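Local coordinates for protein transcriptional regulator (Pyrococcus horikoshii, PDB 1UDD) that is of unsettled function but is a TenA homologue of the all-helical TENA/THI-4/PQQC family, at residues Lys18-His23 against Phe203-Trp208; Gly129-Leu134 against Arg195-Gly200; Tyr42-Phe47 against Lys89-Leu94. All coordinates share one frame; numbering follows the deposited sequence.

Contact 1: residues Lys18-His23 against Phe203-Trp208; sequences KKIFEH and FELAFW
Leu205 of helix 190-213 pushes its isobutyl end between Lys19, Ile20 and His23, near the turn from helix 14-21 to helix 24-31. With CG anti to the backbone N (chi1 180°), its two methyls are carried toward the N-terminal segment and divide the work. CD2 lies along the aliphatic part of Lys19, 3.7 Å from Lys19 CB and still against Lys19 CD, before the ammonium end leads away. CD1 goes to the imidazole, 3.7 Å from His23 CD2, and approaches the ring obliquely.

Ile20 fills the next position, opposite Leu205 in register. Its CG1 lies 4.0 Å from Leu205 CB, and its end methyl CD1 is 3.9 Å from Glu204 CB. The other branch, CG2, stands against the pyrrole part of the indole, 4.0 Å from Trp208 NE1, the two side chains crossing at about a right angle.

His23 is set with one face on the helix: Trp208 CB lies over the ring centre in a CH-pi contact, 3.9 Å from the His23 ring centroid and 11° from the ring normal. The CE1 end of the same ring reaches the main chain, 3.6 Å from Trp208 O. ND1 caps Phe25 N at the start of the next helix, and NE2 hydrogen-bonds the carboxylate of Glu209, the residue after Trp208 on helix 190-213. Glu204 turns its acid to the hydroxyls of Tyr49 and Tyr113.

Between the two segments the contact is thus mostly apolar, and the His23-Glu209 bond beside it adds a polar link. The imidazole has its tilt fixed by two hydrogen bonds and a covered face, and the nearby Glu209 carboxylate would probably polarise it.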
# COMPACT_ATOMS: atom_id res chain seq x y z
N LYS A 18 -20.26 23.62 12.70
CA LYS A 18 -21.22 24.23 13.61
C LYS A 18 -22.05 23.11 14.27
O LYS A 18 -22.28 23.13 15.49
CB LYS A 18 -22.13 25.18 12.84
CG LYS A 18 -23.20 25.84 13.68
CD LYS A 18 -24.00 26.83 12.85
CE LYS A 18 -25.18 27.38 13.64
NZ LYS A 18 -26.00 28.28 12.80
N LYS A 19 -22.50 22.14 13.47
CA LYS A 19 -23.28 21.03 14.02
C LYS A 19 -22.40 20.23 14.99
O LYS A 19 -22.90 19.64 15.95
CB LYS A 19 -23.77 20.10 12.91
CG LYS A 19 -24.59 20.77 11.81
CD LYS A 19 -24.98 19.71 10.77
CE LYS A 19 -25.63 20.31 9.54
NZ LYS A 19 -26.82 21.11 9.92
N ILE A 20 -21.10 20.19 14.74
CA ILE A 20 -20.20 19.49 15.64
C ILE A 20 -20.09 20.27 16.96
O ILE A 20 -20.17 19.69 18.04
CB ILE A 20 -18.79 19.38 15.07
CG1 ILE A 20 -18.78 18.46 13.85
CG2 ILE A 20 -17.82 18.91 16.18
CD1 ILE A 20 -17.41 18.33 13.16
N PHE A 21 -19.91 21.58 16.86
CA PHE A 21 -19.79 22.39 18.07
C PHE A 21 -21.06 22.32 18.93
O PHE A 21 -21.00 22.34 20.15
CB PHE A 21 -19.48 23.85 17.74
CG PHE A 21 -18.18 24.06 17.02
CD1 PHE A 21 -17.04 23.33 17.37
CD2 PHE A 21 -18.07 25.01 16.00
CE1 PHE A 21 -15.82 23.53 16.72
CE2 PHE A 21 -16.87 25.22 15.34
CZ PHE A 21 -15.74 24.48 15.70
N GLU A 22 -22.20 22.18 18.27
CA GLU A 22 -23.48 22.15 18.96
C GLU A 22 -24.07 20.77 19.21
O GLU A 22 -25.19 20.66 19.70
CB GLU A 22 -24.50 22.99 18.17
CG GLU A 22 -23.97 24.36 17.80
CD GLU A 22 -25.01 25.24 17.14
OE1 GLU A 22 -25.88 24.72 16.40
OE2 GLU A 22 -24.94 26.47 17.34
N HIS A 23 -23.32 19.73 18.88
CA HIS A 23 -23.82 18.37 19.10
C HIS A 23 -24.03 18.13 20.59
O HIS A 23 -23.17 18.46 21.42
CB HIS A 23 -22.84 17.34 18.53
CG HIS A 23 -23.45 15.98 18.35
ND1 HIS A 23 -23.59 15.09 19.39
CD2 HIS A 23 -23.99 15.39 17.26
CE1 HIS A 23 -24.20 14.01 18.95
NE2 HIS A 23 -24.45 14.16 17.66
N PHE A 203 -17.49 12.51 9.14
CA PHE A 203 -17.21 11.37 10.02
C PHE A 203 -17.12 11.83 11.47
O PHE A 203 -17.59 11.14 12.36
CB PHE A 203 -15.91 10.68 9.63
CG PHE A 203 -16.06 9.68 8.51
CD1 PHE A 203 -16.96 8.62 8.62
CD2 PHE A 203 -15.28 9.77 7.36
CE1 PHE A 203 -17.08 7.67 7.61
CE2 PHE A 203 -15.38 8.82 6.34
CZ PHE A 203 -16.28 7.77 6.46
N GLU A 204 -16.49 12.98 11.70
CA GLU A 204 -16.37 13.49 13.06
C GLU A 204 -17.75 13.70 13.67
O GLU A 204 -17.99 13.32 14.82
CB GLU A 204 -15.61 14.83 13.07
CG GLU A 204 -14.08 14.72 13.03
CD GLU A 204 -13.52 13.90 14.19
OE1 GLU A 204 -14.11 13.93 15.29
OE2 GLU A 204 -12.46 13.25 14.02
N LEU A 205 -18.65 14.30 12.91
CA LEU A 205 -20.01 14.55 13.38
C LEU A 205 -20.70 13.22 13.62
O LEU A 205 -21.35 13.01 14.65
CB LEU A 205 -20.78 15.39 12.34
CG LEU A 205 -22.23 15.76 12.64
CD1 LEU A 205 -22.37 16.32 14.03
CD2 LEU A 205 -22.70 16.78 11.60
N ALA A 206 -20.52 12.30 12.68
CA ALA A 206 -21.12 10.97 12.78
C ALA A 206 -20.60 10.25 14.01
O ALA A 206 -21.34 9.50 14.66
CB ALA A 206 -20.80 10.16 11.52
N PHE A 207 -19.33 10.47 14.33
CA PHE A 207 -18.73 9.80 15.47
C PHE A 207 -19.39 10.26 16.78
O PHE A 207 -19.68 9.45 17.66
CB PHE A 207 -17.23 10.09 15.53
CG PHE A 207 -16.43 9.00 16.20
CD1 PHE A 207 -16.02 7.88 15.47
CD2 PHE A 207 -16.06 9.11 17.54
CE1 PHE A 207 -15.24 6.88 16.08
CE2 PHE A 207 -15.29 8.12 18.15
CZ PHE A 207 -14.87 7.00 17.42
N TRP A 208 -19.62 11.57 16.90
CA TRP A 208 -20.25 12.07 18.11
C TRP A 208 -21.66 11.52 18.16
O TRP A 208 -22.14 11.11 19.21
CB TRP A 208 -20.27 13.61 18.11
CG TRP A 208 -18.90 14.20 18.25
CD1 TRP A 208 -18.26 14.99 17.34
CD2 TRP A 208 -18.01 14.07 19.36
NE1 TRP A 208 -17.02 15.35 17.82
CE2 TRP A 208 -16.85 14.80 19.06
CE3 TRP A 208 -18.09 13.39 20.60
CZ2 TRP A 208 -15.76 14.88 19.93
CZ3 TRP A 208 -17.01 13.48 21.47
CH2 TRP A 208 -15.86 14.21 21.13

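Contact 2: residues Gly129-Leu134 against Arg195-Gly200; sequences GLTALL and RIFITG
Two roughly parallel helices of the all-helical TenA-type fold, 126-146 and 190-213, pack closely here: the short segments Gly129-Leu134 and Arg195-Gly200 have axes 7.8 Å apart and cross at -32°. Ala132 and Ile196 mark the nearest point of the backbones. The branch methyl Ile196 CG2, anti to the backbone N, presses on the alanine, 3.4 Å from Ala132 CA and 3.5 Å from Ala132 CB, consistent with the close approach of the axes at this small residue. Gly200, one turn on from Ile196, brings bare backbone to this side.

Beside this, Thr131 crosses Phe197 at about a right angle, its CG2 4.0 Å from Phe197 CB. Its hydroxyl bonds back to Ile127 O within its own helix, so the methyl is the part given to the neighbour. Helices 5-11 and 169-183 add side chains to this side of the pair, Leu9 touching both Thr131 and Phe197.

Phe197 swings its ring toward the first helix (chi1 -165°) and meets Leu134 rim first: Leu134 CG lies in the ring plane, and the methyl Leu134 CD2 is 3.6 Å from Phe197 CE1.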
# COMPACT_ATOMS: atom_id res chain seq x y z
N GLY A 129 -3.17 12.72 2.50
CA GLY A 129 -3.28 11.85 3.65
C GLY A 129 -3.45 12.68 4.90
O GLY A 129 -4.38 12.45 5.68
N LEU A 130 -2.58 13.67 5.09
CA LEU A 130 -2.66 14.54 6.26
C LEU A 130 -3.99 15.29 6.32
O LEU A 130 -4.58 15.44 7.40
CB LEU A 130 -1.49 15.53 6.24
CG LEU A 130 -0.12 14.90 6.44
CD1 LEU A 130 0.98 15.96 6.23
CD2 LEU A 130 -0.04 14.29 7.85
N THR A 131 -4.47 15.74 5.17
CA THR A 131 -5.74 16.45 5.13
C THR A 131 -6.87 15.54 5.63
O THR A 131 -7.86 16.01 6.19
CB THR A 131 -6.06 16.95 3.69
OG1 THR A 131 -5.03 17.84 3.26
CG2 THR A 131 -7.42 17.71 3.65
N ALA A 132 -6.72 14.23 5.44
CA ALA A 132 -7.77 13.33 5.92
C ALA A 132 -7.73 13.22 7.44
O ALA A 132 -8.68 12.76 8.05
CB ALA A 132 -7.62 11.96 5.30
N LEU A 133 -6.63 13.67 8.04
CA LEU A 133 -6.48 13.61 9.49
C LEU A 133 -6.68 14.96 10.18
O LEU A 133 -6.79 15.03 11.41
CB LEU A 133 -5.09 13.10 9.85
CG LEU A 133 -4.61 11.80 9.20
CD1 LEU A 133 -3.23 11.42 9.78
CD2 LEU A 133 -5.63 10.69 9.45
N LEU A 134 -6.72 16.03 9.40
CA LEU A 134 -6.86 17.37 9.95
C LEU A 134 -8.20 17.59 10.67
O LEU A 134 -8.23 18.16 11.77
CB LEU A 134 -6.65 18.40 8.84
CG LEU A 134 -6.42 19.85 9.29
CD1 LEU A 134 -5.22 19.93 10.25
CD2 LEU A 134 -6.18 20.69 8.06
N ARG A 195 -12.88 17.84 -0.70
CA ARG A 195 -13.72 16.65 -0.52
C ARG A 195 -13.20 15.77 0.62
O ARG A 195 -13.96 15.23 1.41
CB ARG A 195 -13.78 15.83 -1.82
CG ARG A 195 -14.07 16.65 -3.07
CD ARG A 195 -14.45 15.76 -4.27
NE ARG A 195 -13.53 15.96 -5.40
CZ ARG A 195 -12.49 15.17 -5.66
NH1 ARG A 195 -12.22 14.12 -4.89
NH2 ARG A 195 -11.69 15.46 -6.68
N ILE A 196 -11.88 15.61 0.69
CA ILE A 196 -11.30 14.79 1.76
C ILE A 196 -11.60 15.40 3.12
O ILE A 196 -12.03 14.70 4.04
CB ILE A 196 -9.77 14.68 1.63
CG1 ILE A 196 -9.40 13.82 0.42
CG2 ILE A 196 -9.21 14.02 2.89
CD1 ILE A 196 -7.94 13.94 0.01
N PHE A 197 -11.38 16.71 3.24
CA PHE A 197 -11.60 17.42 4.50
C PHE A 197 -13.09 17.39 4.88
O PHE A 197 -13.43 17.25 6.05
CB PHE A 197 -11.15 18.88 4.38
CG PHE A 197 -11.02 19.59 5.72
CD1 PHE A 197 -9.82 19.53 6.44
CD2 PHE A 197 -12.09 20.31 6.25
CE1 PHE A 197 -9.69 20.19 7.68
CE2 PHE A 197 -11.98 20.97 7.47
CZ PHE A 197 -10.77 20.91 8.20
N ILE A 198 -13.97 17.55 3.90
CA ILE A 198 -15.40 17.54 4.20
C ILE A 198 -15.85 16.15 4.63
O ILE A 198 -16.71 15.99 5.51
CB ILE A 198 -16.23 18.02 2.99
CG1 ILE A 198 -16.16 19.55 2.91
CG2 ILE A 198 -17.69 17.58 3.15
CD1 ILE A 198 -16.88 20.16 1.70
N THR A 199 -15.27 15.13 4.01
CA THR A 199 -15.60 13.74 4.38
C THR A 199 -15.18 13.50 5.82
O THR A 199 -15.94 12.95 6.62
CB THR A 199 -14.85 12.73 3.48
OG1 THR A 199 -15.31 12.88 2.12
CG2 THR A 199 -15.08 11.29 3.95
N GLY A 200 -13.97 13.94 6.15
CA GLY A 200 -13.46 13.74 7.49
C GLY A 200 -14.30 14.45 8.52
O GLY A 200 -14.50 13.95 9.63

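Contact 3: residues Tyr42-Phe47 against Lys89-Leu94; sequences YVLQDF and KLLKEL
Apolar side-chain packing carries the whole of this contact, with Val43 of helix 36-63 set among Leu90, Leu91 and Leu94 at the end of helix 82-93. The valine methyls share the three leucines. CG1, anti to the backbone N (chi1 172°), takes the closest approach, 3.7 Å from Leu91 CD2, where the two side chains slant past one another. CG2 reaches forward to two leucines that come to it tip to tip: Leu94 CD1 at 3.8 Å from Val43 CG2, and Leu90 CD2 at 4.0 Å from Val43 CG2. Leu44 adds a lighter touch at the side, its CD1 4.3 Å from Leu91 CD2.

In backbone terms the helices run roughly antiparallel, 151° between the directions of the short segments. The axes of these segments are 11.0 Å apart, a wide spacing that the side chains bridge. Leu94 is where the second helix gives out, the first residue to leave helical angles, yet its side chain still points back into the packing.

One polar bond lies beside this apolar patch: Val43 O accepts from the hydroxyl of Tyr87, from the same helix as the leucines, which ties the two helices beside the packed methyls. Leu90 also rests on Ile158 and Trp162 of helix 157-164, and Leu94 on Leu36 and Phe39 of the first helix, so the leucines belong to a larger hydrophobic layer.

Since the valine and leucine ends meet only by dispersion and burial from water, the contact depends on shape fit, and the Tyr87 hydroxyl adds a directional bond beside it.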
# COMPACT_ATOMS: atom_id res chain seq x y z
N TYR A 42 -18.17 6.16 24.66
CA TYR A 42 -17.33 6.94 23.77
C TYR A 42 -15.86 6.58 23.98
O TYR A 42 -15.16 6.22 23.02
CB TYR A 42 -17.56 8.44 24.01
CG TYR A 42 -16.49 9.36 23.46
CD1 TYR A 42 -16.29 9.50 22.08
CD2 TYR A 42 -15.65 10.06 24.33
CE1 TYR A 42 -15.28 10.33 21.59
CE2 TYR A 42 -14.64 10.89 23.84
CZ TYR A 42 -14.46 11.01 22.47
OH TYR A 42 -13.43 11.79 22.01
N VAL A 43 -15.38 6.68 25.22
CA VAL A 43 -13.99 6.36 25.50
C VAL A 43 -13.67 4.97 24.96
O VAL A 43 -12.64 4.76 24.31
CB VAL A 43 -13.67 6.42 27.02
CG1 VAL A 43 -12.26 5.88 27.29
CG2 VAL A 43 -13.76 7.86 27.52
N LEU A 44 -14.56 4.02 25.22
CA LEU A 44 -14.37 2.65 24.75
C LEU A 44 -14.15 2.61 23.23
O LEU A 44 -13.23 1.94 22.75
CB LEU A 44 -15.58 1.79 25.12
CG LEU A 44 -15.42 0.80 26.28
CD1 LEU A 44 -14.76 1.49 27.46
CD2 LEU A 44 -16.78 0.23 26.67
N GLN A 45 -14.98 3.33 22.49
CA GLN A 45 -14.87 3.38 21.04
C GLN A 45 -13.57 4.07 20.60
O GLN A 45 -13.17 3.96 19.44
CB GLN A 45 -16.06 4.12 20.44
CG GLN A 45 -17.41 3.42 20.55
CD GLN A 45 -17.50 2.18 19.68
OE1 GLN A 45 -17.29 2.23 18.47
NE2 GLN A 45 -17.83 1.05 20.31
N ASP A 46 -12.90 4.76 21.53
CA ASP A 46 -11.65 5.45 21.21
C ASP A 46 -10.44 4.57 20.95
O ASP A 46 -9.48 5.03 20.33
CB ASP A 46 -11.28 6.46 22.29
CG ASP A 46 -12.16 7.69 22.25
OD1 ASP A 46 -12.61 8.08 21.15
OD2 ASP A 46 -12.40 8.27 23.33
N PHE A 47 -10.45 3.32 21.42
CA PHE A 47 -9.30 2.46 21.18
C PHE A 47 -9.09 2.29 19.67
O PHE A 47 -8.00 2.53 19.15
CB PHE A 47 -9.49 1.08 21.79
CG PHE A 47 -8.33 0.17 21.55
CD1 PHE A 47 -7.10 0.42 22.15
CD2 PHE A 47 -8.45 -0.92 20.69
CE1 PHE A 47 -6.00 -0.41 21.90
CE2 PHE A 47 -7.36 -1.76 20.44
CZ PHE A 47 -6.13 -1.50 21.04
N LYS A 89 -4.92 5.42 31.79
CA LYS A 89 -5.19 6.16 33.02
C LYS A 89 -6.62 6.67 33.04
O LYS A 89 -7.28 6.66 34.09
CB LYS A 89 -4.23 7.35 33.18
CG LYS A 89 -2.79 6.95 33.43
CD LYS A 89 -1.91 8.13 33.81
CE LYS A 89 -0.45 7.70 33.95
NZ LYS A 89 0.49 8.83 34.24
N LEU A 90 -7.11 7.10 31.88
CA LEU A 90 -8.48 7.58 31.76
C LEU A 90 -9.43 6.40 31.96
O LEU A 90 -10.42 6.50 32.70
CB LEU A 90 -8.72 8.19 30.37
CG LEU A 90 -10.17 8.50 29.97
CD1 LEU A 90 -10.84 9.41 31.01
CD2 LEU A 90 -10.16 9.15 28.59
N LEU A 91 -9.14 5.29 31.30
CA LEU A 91 -9.95 4.08 31.43
C LEU A 91 -10.07 3.68 32.90
O LEU A 91 -11.13 3.23 33.35
CB LEU A 91 -9.32 2.93 30.66
CG LEU A 91 -9.36 2.99 29.14
CD1 LEU A 91 -8.45 1.92 28.58
CD2 LEU A 91 -10.80 2.81 28.63
N LYS A 92 -8.97 3.84 33.63
CA LYS A 92 -8.94 3.49 35.04
C LYS A 92 -9.94 4.33 35.84
O LYS A 92 -10.80 3.78 36.53
CB LYS A 92 -7.53 3.67 35.61
CG LYS A 92 -7.40 3.24 37.07
CD LYS A 92 -5.95 3.05 37.51
CE LYS A 92 -5.87 2.34 38.87
NZ LYS A 92 -4.46 2.10 39.32
N GLU A 93 -9.83 5.65 35.72
CA GLU A 93 -10.74 6.55 36.41
C GLU A 93 -12.20 6.14 36.18
O GLU A 93 -13.06 6.39 37.02
CB GLU A 93 -10.56 7.99 35.93
CG GLU A 93 -9.16 8.54 36.07
CD GLU A 93 -9.03 9.93 35.48
OE1 GLU A 93 -9.49 10.14 34.33
OE2 GLU A 93 -8.46 10.82 36.15
N LEU A 94 -12.47 5.51 35.04
CA LEU A 94 -13.83 5.08 34.70
C LEU A 94 -14.11 3.61 35.06
O LEU A 94 -15.12 3.05 34.65
CB LEU A 94 -14.11 5.29 33.20
CG LEU A 94 -14.10 6.72 32.64
CD1 LEU A 94 -14.12 6.66 31.11
CD2 LEU A 94 -15.30 7.49 33.16

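From the N terminus, the chain passes Lys18-His23 and then enters helix 36-63. Contact 3 closes first, a short loop from 42-47 to 89-94 that ties this helix to helix 82-93. Contact 2 follows in series, joining 129-134 to 195-200 on the opposite side of the chain's centre, its centre about 25 Å from that of contact 3. Contact 1 closes last: 203-208 returns to 18-23, and its loop encloses both others. Helix 190-213 serves contacts 1 and 2 in succession. It also reaches contact 3, where Trp208 and Phe207 touch Tyr42, linking the N-terminal helices, helix 126-146 and helix 36-63.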